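Local coordinates for protein Lys-gingipain W83 (Porphyromonas gingivalis, PDB 4TKX) that cleaves proteins after lysine as a secreted cysteine endopeptidase, the catalytic subunit of a larger protein that may act as a virulence factor and hydrolyses haemoglobin, collagen and immunoglobulins, at residues D8-P13 against P77-L82; M16-G21 against A81-T86; N247-A252 against S280-W285. All blocks are in the same frame, centred on the assembly; numbering follows the deposited sequence.

Interaction 1. Residues D8-P13 against P77-L82; sequences DLYNTP and PVFLAL. With EDO (1,2-ethanediol), chain R.
A van der Waals contact without hydrogen bonds, valine methyls against loop backbone, seats the loop 8-13, which runs from helix 2-5 toward strand 14-20, over the residue that leads into strand 79-83. Val78 carries it, its two methyl groups spaced along the backbone of the loop. CG1, anti to the backbone N (chi1 173°), lies 3.8 Å from Leu9 O and also touches the CA of Tyr10, while CG2 sits 3.8 Å from Asn11 O. That carbonyl is buried here without a polar partner, so the valine meets a polar atom that nothing in the model satisfies. The same CG1 rests over one face of the neighbouring Phe79 ring, toward its rim. Beyond it, Phe79 CZ comes up to the edge of the Tyr10 ring at CD1, 4.5 Å away, a loose approach.

The loop holds its own shape by an Asx turn: Tyr10 N donates to Asp8 OD1 over 3.1 Å, an almost straight bond that meets the oxygen from above the carboxylate plane. Asp8 is gripped further by Tyr117 OH at OD1 and by Tyr322 N at OD2, which ties the turn both to strand 117-121 and to the loop before helix 325-341. A cis peptide bond precedes Pro13, just ahead of strand 14-20. Val78 and Phe79 join the parallel sheet through backbone bonds to Arg15, with Tyr117 on the other flank of Val78. An ethanediol molecule, probably from the crystallisation liquor, places its O2 3.0 Å from Tyr10 O and packs its carbons against the Asn11 side chain.

Interaction 2. Residues M16-G21 against A81-T86; sequences MLVVAG and ALVGDT. With PB (lead (II) ion), chain T.
Val18, Ala81, Ala20 and Val83 fill one face of a parallel strand pair, where the alanines leave room beside the valines. Ala20 CB meets Val83 CB at 3.6 Å, a close fit consistent with the alanine's lack of atoms beyond CB. Further along this face Val18 and Val83 cross obliquely, CG1 of Val18 lying 4.1 Å from CG2 of Val83, and the other Val18 methyl, CG2, touches Ala81 CB. Met16 closes the row at the start of the strand: its chain is extended to CG and SD, then bends at chi3 (71°), and SD lies against the methyl of Ala81 at 4.0 Å. The other face is more sparsely joined, with Leu82 leaning its CD2 toward Val19 CB.

Strands 16-20 and 81-83 run the same way at 15° to each other, and their backbones interlock in the staggered ladder of a parallel sheet. Ala81 N hydrogen-bonds to Leu17 O, Val19 N to Ala81 O, Val83 N to Val19 O and Gly21 N to Val83 O, each over 2.9 Å. Past the ladder, Gly84 has backbone angles (phi 134°) that would press any side chain into the carbonyl oxygen of Val83. The chain then leaves the sheet, and Asp85 chelates the lead ion, OD1 at 2.5 Å and OD2 at 2.6 Å. Phe254 O, Glu263 and a water complete the lead's ligands; the three residues form an experimentally established calcium site. Thr86 N donates to Asp85 OD1, and Arg267 NH2 hydrogen-bonds to OD2.

In the sheet this pair is central, with strand 40-46 beside 14-20 and strand 117-121 beside 79-83. Helix 25-37 packs on the Met16, Ala20 and Ala81 face through Trp31 and Leu28.

Interaction 3. Residues N247-A252 against S280-W285; sequences NCCITA and SPNSYW. With TCK (N-[(1S)-5-amino-1-(chloroacetyl)pentyl]-4-methylbenzenesulfonamide), chain U.
Cys249 and Ser283 meet in the active-site cleft of this C25 protease, which has a clan CD, caspase-like alpha/beta fold. The loop after strand 242-247 carries the nucleophile, and the loop after the neighbouring parallel strand 273-279 walls the substrate pocket. Cys249 places SG beside its own backbone N (chi1 -63°), 3.5 Å from Ser283 N and alongside Asn282. There the sulfur is bonded covalently to CM of the lysyl chloromethyl ketone inhibitor, and Cys249 N donates to the inhibitor's ketone oxygen O over 2.8 Å. Gly217 N also hydrogen-bonds to the inhibitor, and His216, from the loop after strand 210-214, is the likely proton donor.

Ser283 turns OG back between its backbone N and carbonyl carbon (chi1 77°), where it lies 3.1 Å from Cys248 C, close over that peptide, while its hydrogen bond goes to Asp288. Asn282 bends its amide toward the cleft: OD1 faces Cys249 SG and Ile250 CG2, and ND2 lies 3.5 Å from the inhibitor ring atom C5. Ile250, with a left-handed backbone, sends CG2 back over the 280-285 loop to within 3.3 Å of Ser280 O, as CG1 leads away. Its N-H holds the two loops together, bonding to Pro281 O from well above the carbonyl plane, and Ser279 OG shares that oxygen.

Tyr284, at the N-cap of helix 285-293, brings CE1 obliquely to 3.6 Å from the inhibitor's ring atom C6, and Trp285 stacks on Trp163. The inhibitor's lysine-like chain crosses one face of the indole of Trp285, its CG 3.5 Å above the plane toward the rim. Asp288 OD2 and Thr214 OG1 also hydrogen-bond the inhibitor, and its amine NZ donates to Asn247 O at 2.9 Å.

In the fold
Interactions 1 and 2 both use strand 79-83 of one parallel sheet, the first at its entry with loop 8-13, the second with strand 14-20. They share Ala81 and Leu82, their centres lie 14 Å apart, and Phe79 O and Leu17 N, at 2.9 Å, probably form a hydrogen bond between them. Interaction 3 joins the loops that follow two strands of the second, six-stranded sheet and holds the catalytic cysteine with its inhibitor. Its centre lies about 25 Å from that of interaction 1 and about 23 Å from that of interaction 2. The lead ion is held by Asp85 of interaction 2 with Phe254 and Glu263, about 10 Å from the Ala252 side chain of interaction 3.

Interaction 1. Residues D8-P13 against P77-L82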
loop_
_atom_site.group_PDB
_atom_site.type_symbol
_atom_site.label_atom_id
_atom_site.label_comp_id
_atom_site.label_asym_id
_atom_site.label_seq_id
_atom_site.Cartn_x
_atom_site.Cartn_y
_atom_site.Cartn_z
ATOM N N ASP A 8 12.267 -0.056 5.882
ATOM C CA ASP A 8 10.894 0.457 5.957
ATOM C C ASP A 8 10.875 1.929 6.358
ATOM O O ASP A 8 11.446 2.306 7.373
ATOM C CB ASP A 8 10.156 -0.421 6.990
ATOM C CG ASP A 8 8.666 -0.094 7.172
ATOM O OD1 ASP A 8 8.039 0.697 6.420
ATOM O OD2 ASP A 8 8.108 -0.709 8.118
ATOM N N LEU A 9 10.223 2.762 5.552
ATOM C CA LEU A 9 10.135 4.200 5.832
ATOM C C LEU A 9 9.109 4.593 6.898
ATOM O O LEU A 9 9.093 5.741 7.354
ATOM C CB LEU A 9 9.794 4.966 4.560
ATOM C CG LEU A 9 10.838 5.019 3.458
ATOM C CD1 LEU A 9 10.314 5.829 2.290
ATOM C CD2 LEU A 9 12.142 5.583 4.003
ATOM N N TYR A 10 8.250 3.665 7.299
ATOM C CA TYR A 10 7.210 4.000 8.252
ATOM C C TYR A 10 7.807 4.572 9.538
ATOM O O TYR A 10 8.820 4.089 10.041
ATOM C CB TYR A 10 6.350 2.785 8.568
ATOM C CG TYR A 10 5.230 3.106 9.547
ATOM C CD1 TYR A 10 4.025 3.623 9.107
ATOM C CD2 TYR A 10 5.405 2.927 10.909
ATOM C CE1 TYR A 10 3.003 3.912 9.997
ATOM C CE2 TYR A 10 4.390 3.217 11.810
ATOM C CZ TYR A 10 3.194 3.705 11.347
ATOM O OH TYR A 10 2.196 3.999 12.232
ATOM N N ASN A 11 7.187 5.626 10.051
ATOM C CA ASN A 11 7.618 6.240 11.302
ATOM C C ASN A 11 6.426 6.955 11.921
ATOM O O ASN A 11 5.423 7.209 11.239
ATOM C CB ASN A 11 8.762 7.225 11.029
ATOM C CG ASN A 11 9.588 7.540 12.269
ATOM O OD1 ASN A 11 9.394 6.958 13.334
ATOM N ND2 ASN A 11 10.520 8.476 12.127
ATOM N N THR A 12 6.526 7.260 13.212
ATOM C CA THR A 12 5.476 7.975 13.927
ATOM C C THR A 12 6.083 9.222 14.566
ATOM O O THR A 12 7.283 9.252 14.848
ATOM C CB THR A 12 4.874 7.121 15.051
ATOM O OG1 THR A 12 5.895 6.762 15.977
ATOM C CG2 THR A 12 4.237 5.861 14.501
ATOM N N PRO A 13 5.275 10.270 14.772
ATOM C CA PRO A 13 3.893 10.380 14.287
ATOM C C PRO A 13 3.852 10.269 12.782
ATOM O O PRO A 13 4.761 10.719 12.093
ATOM C CB PRO A 13 3.479 11.808 14.682
ATOM C CG PRO A 13 4.472 12.218 15.739
ATOM C CD PRO A 13 5.733 11.498 15.447
ATOM N N PRO A 77 7.682 14.237 5.930
ATOM C CA PRO A 77 6.576 13.378 5.504
ATOM C C PRO A 77 7.022 11.913 5.357
ATOM O O PRO A 77 8.127 11.656 4.879
ATOM C CB PRO A 77 6.200 13.943 4.132
ATOM C CG PRO A 77 6.850 15.267 4.038
ATOM C CD PRO A 77 8.010 15.278 4.946
ATOM N N VAL A 78 6.157 10.983 5.760
ATOM C CA VAL A 78 6.355 9.549 5.576
ATOM C C VAL A 78 5.728 9.105 4.252
ATOM O O VAL A 78 6.345 8.370 3.477
ATOM C CB VAL A 78 5.687 8.760 6.736
ATOM C CG1 VAL A 78 5.733 7.268 6.487
ATOM C CG2 VAL A 78 6.331 9.124 8.074
ATOM N N PHE A 79 4.497 9.561 4.014
ATOM C CA PHE A 79 3.750 9.232 2.817
ATOM C C PHE A 79 3.561 10.430 1.910
ATOM O O PHE A 79 3.435 11.563 2.375
ATOM C CB PHE A 79 2.352 8.743 3.175
ATOM C CG PHE A 79 2.324 7.426 3.893
ATOM C CD1 PHE A 79 2.459 6.242 3.198
ATOM C CD2 PHE A 79 2.127 7.376 5.256
ATOM C CE1 PHE A 79 2.442 5.024 3.857
ATOM C CE2 PHE A 79 2.092 6.161 5.915
ATOM C CZ PHE A 79 2.249 4.990 5.211
ATOM N N LEU A 80 3.565 10.149 0.612
ATOM C CA LEU A 80 3.201 11.113 -0.417
ATOM C C LEU A 80 2.026 10.525 -1.199
ATOM O O LEU A 80 2.162 9.510 -1.879
ATOM C CB LEU A 80 4.372 11.357 -1.361
ATOM C CG LEU A 80 4.063 12.160 -2.620
ATOM C CD1 LEU A 80 3.583 13.568 -2.253
ATOM C CD2 LEU A 80 5.298 12.216 -3.537
ATOM N N ALA A 81 0.870 11.168 -1.094
ATOM C CA ALA A 81 -0.319 10.747 -1.806
ATOM C C ALA A 81 -0.557 11.654 -2.992
ATOM O O ALA A 81 -0.723 12.858 -2.820
ATOM C CB ALA A 81 -1.523 10.794 -0.903
ATOM N N LEU A 82 -0.570 11.063 -4.183
ATOM C CA LEU A 82 -0.860 11.788 -5.416
ATOM C C LEU A 82 -2.284 11.462 -5.791
ATOM O O LEU A 82 -2.629 10.296 -5.932
ATOM C CB LEU A 82 0.091 11.343 -6.524
ATOM C CG LEU A 82 1.577 11.492 -6.202
ATOM C CD1 LEU A 82 2.419 10.915 -7.323
ATOM C CD2 LEU A 82 1.924 12.951 -5.921
HETATM C C1 EDO R . 12.812 5.352 11.272
HETATM O O1 EDO R . 12.430 4.028 11.662
HETATM C C2 EDO R . 12.275 5.646 9.879
HETATM O O2 EDO R . 11.740 4.439 9.327
#

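Interaction 2. Residues M16-G21 against A81-T86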
loop_
_atom_site.group_PDB
_atom_site.type_symbol
_atom_site.label_atom_id
_atom_site.label_comp_id
_atom_site.label_asym_id
_atom_site.label_seq_id
_atom_site.Cartn_x
_atom_site.Cartn_y
_atom_site.Cartn_z
ATOM N N MET A 16 1.772 12.810 6.311
ATOM C CA MET A 16 1.460 12.600 4.910
ATOM C C MET A 16 1.288 13.921 4.176
ATOM O O MET A 16 0.548 14.810 4.619
ATOM C CB MET A 16 0.199 11.756 4.758
ATOM C CG MET A 16 -0.206 11.538 3.296
ATOM S SD MET A 16 -1.363 10.165 3.090
ATOM C CE MET A 16 -2.806 10.823 3.779
ATOM N N LEU A 17 1.994 14.031 3.053
ATOM C CA LEU A 17 1.838 15.138 2.127
ATOM C C LEU A 17 0.893 14.672 1.024
ATOM O O LEU A 17 1.083 13.600 0.439
ATOM C CB LEU A 17 3.208 15.487 1.527
ATOM C CG LEU A 17 3.217 16.577 0.445
ATOM C CD1 LEU A 17 2.695 17.894 0.971
ATOM C CD2 LEU A 17 4.615 16.752 -0.064
ATOM N N VAL A 18 -0.135 15.464 0.758
ATOM C CA VAL A 18 -1.126 15.125 -0.251
ATOM C C VAL A 18 -1.107 16.206 -1.318
ATOM O O VAL A 18 -1.241 17.400 -1.014
ATOM C CB VAL A 18 -2.544 15.039 0.348
ATOM C CG1 VAL A 18 -3.581 14.682 -0.736
ATOM C CG2 VAL A 18 -2.597 14.011 1.463
ATOM N N VAL A 19 -0.917 15.789 -2.567
ATOM C CA VAL A 19 -1.018 16.702 -3.710
ATOM C C VAL A 19 -2.147 16.176 -4.594
ATOM O O VAL A 19 -2.110 15.030 -5.054
ATOM C CB VAL A 19 0.304 16.771 -4.496
ATOM C CG1 VAL A 19 0.152 17.659 -5.750
ATOM C CG2 VAL A 19 1.418 17.290 -3.586
ATOM N N ALA A 20 -3.170 17.005 -4.793
ATOM C CA ALA A 20 -4.403 16.550 -5.413
ATOM C C ALA A 20 -4.889 17.502 -6.490
ATOM O O ALA A 20 -4.790 18.730 -6.376
ATOM C CB ALA A 20 -5.496 16.384 -4.355
ATOM N N GLY A 21 -5.435 16.932 -7.547
ATOM C CA GLY A 21 -6.165 17.732 -8.504
ATOM C C GLY A 21 -7.280 18.508 -7.837
ATOM O O GLY A 21 -8.004 18.002 -6.953
ATOM N N ALA A 81 0.870 11.168 -1.094
ATOM C CA ALA A 81 -0.319 10.747 -1.806
ATOM C C ALA A 81 -0.557 11.654 -2.992
ATOM O O ALA A 81 -0.723 12.858 -2.820
ATOM C CB ALA A 81 -1.523 10.794 -0.903
ATOM N N LEU A 82 -0.570 11.063 -4.183
ATOM C CA LEU A 82 -0.860 11.788 -5.416
ATOM C C LEU A 82 -2.284 11.462 -5.791
ATOM O O LEU A 82 -2.629 10.296 -5.932
ATOM C CB LEU A 82 0.091 11.343 -6.524
ATOM C CG LEU A 82 1.577 11.492 -6.202
ATOM C CD1 LEU A 82 2.419 10.915 -7.323
ATOM C CD2 LEU A 82 1.924 12.951 -5.921
ATOM N N VAL A 83 -3.119 12.478 -5.912
ATOM C CA VAL A 83 -4.543 12.251 -6.170
ATOM C C VAL A 83 -4.909 12.810 -7.528
ATOM O O VAL A 83 -4.942 14.038 -7.730
ATOM C CB VAL A 83 -5.419 12.860 -5.078
ATOM C CG1 VAL A 83 -6.882 12.582 -5.361
ATOM C CG2 VAL A 83 -5.029 12.299 -3.725
ATOM N N GLY A 84 -5.181 11.893 -8.449
ATOM C CA GLY A 84 -5.456 12.251 -9.831
ATOM C C GLY A 84 -4.716 11.390 -10.830
ATOM O O GLY A 84 -3.763 10.654 -10.499
ATOM N N ASP A 85 -5.181 11.480 -12.071
ATOM C CA ASP A 85 -4.561 10.797 -13.188
ATOM C C ASP A 85 -3.500 11.735 -13.792
ATOM O O ASP A 85 -3.214 12.820 -13.254
ATOM C CB ASP A 85 -5.636 10.391 -14.206
ATOM C CG ASP A 85 -5.240 9.173 -15.089
ATOM O OD1 ASP A 85 -4.036 8.872 -15.276
ATOM O OD2 ASP A 85 -6.167 8.532 -15.645
ATOM N N THR A 86 -2.905 11.311 -14.897
ATOM C CA THR A 86 -1.789 12.053 -15.491
ATOM C C THR A 86 -2.190 13.366 -16.142
ATOM O O THR A 86 -1.317 14.188 -16.470
ATOM C CB THR A 86 -1.013 11.182 -16.479
ATOM O OG1 THR A 86 -1.875 10.785 -17.555
ATOM C CG2 THR A 86 -0.467 9.970 -15.758
HETATM PB PB PB T . -4.547 6.855 -16.722
HETATM O O HOH W 1 -6.646 6.649 -18.015
#

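Interaction 3. Residues N247-A252 against S280-W285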
loop_
_atom_site.group_PDB
_atom_site.type_symbol
_atom_site.label_atom_id
_atom_site.label_comp_id
_atom_site.label_asym_id
_atom_site.label_seq_id
_atom_site.Cartn_x
_atom_site.Cartn_y
_atom_site.Cartn_z
ATOM N N ASN A 247 2.614 -9.207 -10.748
ATOM C CA ASN A 247 4.036 -9.303 -11.053
ATOM C C ASN A 247 4.109 -9.709 -12.516
ATOM O O ASN A 247 4.152 -10.898 -12.853
ATOM C CB ASN A 247 4.716 -10.321 -10.144
ATOM C CG ASN A 247 4.762 -9.867 -8.707
ATOM O OD1 ASN A 247 4.189 -10.503 -7.830
ATOM N ND2 ASN A 247 5.412 -8.735 -8.462
ATOM N N CYS A 248 4.049 -8.702 -13.377
ATOM C CA CYS A 248 3.951 -8.902 -14.814
ATOM C C CYS A 248 4.185 -7.570 -15.502
ATOM O O CYS A 248 4.318 -6.541 -14.844
ATOM C CB CYS A 248 2.567 -9.449 -15.182
ATOM S SG CYS A 248 1.163 -8.429 -14.675
ATOM N N CYS A 249 4.230 -7.578 -16.832
ATOM C CA CYS A 249 4.402 -6.334 -17.573
ATOM C C CYS A 249 3.222 -5.377 -17.506
ATOM O O CYS A 249 2.073 -5.796 -17.517
ATOM C CB CYS A 249 4.645 -6.632 -19.048
ATOM S SG CYS A 249 6.159 -7.554 -19.339
ATOM N N ILE A 250 3.577 -4.098 -17.441
ATOM C CA ILE A 250 2.782 -2.920 -17.861
ATOM C C ILE A 250 1.331 -2.696 -17.375
ATOM O O ILE A 250 0.684 -1.736 -17.800
ATOM C CB ILE A 250 2.834 -2.723 -19.422
ATOM C CG1 ILE A 250 2.112 -3.837 -20.181
ATOM C CG2 ILE A 250 4.307 -2.573 -19.890
ATOM C CD1 ILE A 250 2.193 -3.689 -21.714
ATOM N N THR A 251 0.844 -3.505 -16.434
ATOM C CA THR A 251 -0.517 -3.336 -15.951
ATOM C C THR A 251 -0.700 -2.054 -15.134
ATOM O O THR A 251 -1.836 -1.639 -14.900
ATOM C CB THR A 251 -0.993 -4.500 -15.075
ATOM O OG1 THR A 251 -0.155 -4.615 -13.920
ATOM C CG2 THR A 251 -1.031 -5.806 -15.872
ATOM N N ALA A 252 0.397 -1.448 -14.683
ATOM C CA ALA A 252 0.323 -0.163 -13.984
ATOM C C ALA A 252 0.840 1.006 -14.829
ATOM O O ALA A 252 1.265 2.020 -14.294
ATOM C CB ALA A 252 1.056 -0.227 -12.642
ATOM N N SER A 280 4.787 -0.302 -14.338
ATOM C CA SER A 280 4.513 0.556 -15.472
ATOM C C SER A 280 5.176 0.059 -16.782
ATOM O O SER A 280 4.499 -0.063 -17.790
ATOM C CB SER A 280 4.915 1.993 -15.152
ATOM O OG SER A 280 4.865 2.795 -16.329
ATOM N N PRO A 281 6.488 -0.244 -16.757
ATOM C CA PRO A 281 7.120 -0.857 -17.932
ATOM C C PRO A 281 7.054 -2.378 -17.862
ATOM O O PRO A 281 6.370 -2.953 -16.991
ATOM C CB PRO A 281 8.569 -0.407 -17.799
ATOM C CG PRO A 281 8.804 -0.458 -16.301
ATOM C CD PRO A 281 7.480 0.068 -15.712
ATOM N N ASN A 282 7.780 -3.036 -18.759
ATOM C CA ASN A 282 7.926 -4.477 -18.695
ATOM C C ASN A 282 8.554 -4.913 -17.379
ATOM O O ASN A 282 9.388 -4.215 -16.816
ATOM C CB ASN A 282 8.824 -4.961 -19.832
ATOM C CG ASN A 282 8.213 -4.746 -21.185
ATOM O OD1 ASN A 282 6.996 -4.644 -21.324
ATOM N ND2 ASN A 282 9.057 -4.693 -22.204
ATOM N N SER A 283 8.140 -6.071 -16.887
ATOM C CA SER A 283 8.858 -6.749 -15.807
ATOM C C SER A 283 9.482 -8.024 -16.387
ATOM O O SER A 283 9.200 -8.417 -17.535
ATOM C CB SER A 283 7.953 -7.063 -14.604
ATOM O OG SER A 283 7.122 -8.178 -14.857
ATOM N N TYR A 284 10.340 -8.655 -15.601
ATOM C CA TYR A 284 11.147 -9.772 -16.097
ATOM C C TYR A 284 11.097 -10.910 -15.111
ATOM O O TYR A 284 10.880 -10.705 -13.926
ATOM C CB TYR A 284 12.588 -9.321 -16.323
ATOM C CG TYR A 284 12.641 -8.306 -17.416
ATOM C CD1 TYR A 284 12.667 -8.697 -18.750
ATOM C CD2 TYR A 284 12.600 -6.956 -17.122
ATOM C CE1 TYR A 284 12.686 -7.756 -19.769
ATOM C CE2 TYR A 284 12.620 -6.004 -18.130
ATOM C CZ TYR A 284 12.653 -6.414 -19.444
ATOM O OH TYR A 284 12.659 -5.460 -20.439
ATOM N N TRP A 285 11.285 -12.121 -15.600
ATOM C CA TRP A 285 11.106 -13.275 -14.744
ATOM C C TRP A 285 12.063 -13.306 -13.540
ATOM O O TRP A 285 11.626 -13.547 -12.406
ATOM C CB TRP A 285 11.191 -14.561 -15.560
ATOM C CG TRP A 285 10.030 -14.749 -16.507
ATOM C CD1 TRP A 285 10.002 -14.439 -17.844
ATOM C CD2 TRP A 285 8.743 -15.300 -16.199
ATOM N NE1 TRP A 285 8.778 -14.755 -18.376
ATOM C CE2 TRP A 285 7.988 -15.292 -17.389
ATOM C CE3 TRP A 285 8.153 -15.799 -15.030
ATOM C CZ2 TRP A 285 6.671 -15.766 -17.444
ATOM C CZ3 TRP A 285 6.842 -16.280 -15.095
ATOM C CH2 TRP A 285 6.122 -16.258 -16.295
HETATM S S TCK U . 8.708 -10.956 -20.476
HETATM O O1S TCK U . 9.858 -11.365 -19.719
HETATM O O2S TCK U . 8.052 -12.165 -20.961
HETATM C C1 TCK U . 9.183 -9.931 -21.863
HETATM C C2 TCK U . 8.904 -10.390 -23.143
HETATM C C3 TCK U . 9.270 -9.601 -24.248
HETATM C C4 TCK U . 9.900 -8.391 -24.045
HETATM C C5 TCK U . 10.181 -7.933 -22.735
HETATM C C6 TCK U . 9.824 -8.708 -21.642
HETATM C C7 TCK U . 10.292 -7.562 -25.235
HETATM N N TCK U . 7.710 -10.084 -19.484
HETATM C CA TCK U . 6.413 -10.583 -19.008
HETATM C C TCK U . 5.353 -9.609 -19.445
HETATM O O TCK U . 4.293 -9.537 -18.870
HETATM C CB TCK U . 6.426 -10.698 -17.460
HETATM C CG TCK U . 7.382 -11.769 -16.980
HETATM C CD TCK U . 7.556 -11.763 -15.416
HETATM C CE TCK U . 6.436 -12.459 -14.689
HETATM N NZ TCK U . 6.647 -12.350 -13.266
HETATM C CM TCK U . 5.692 -8.646 -20.594
#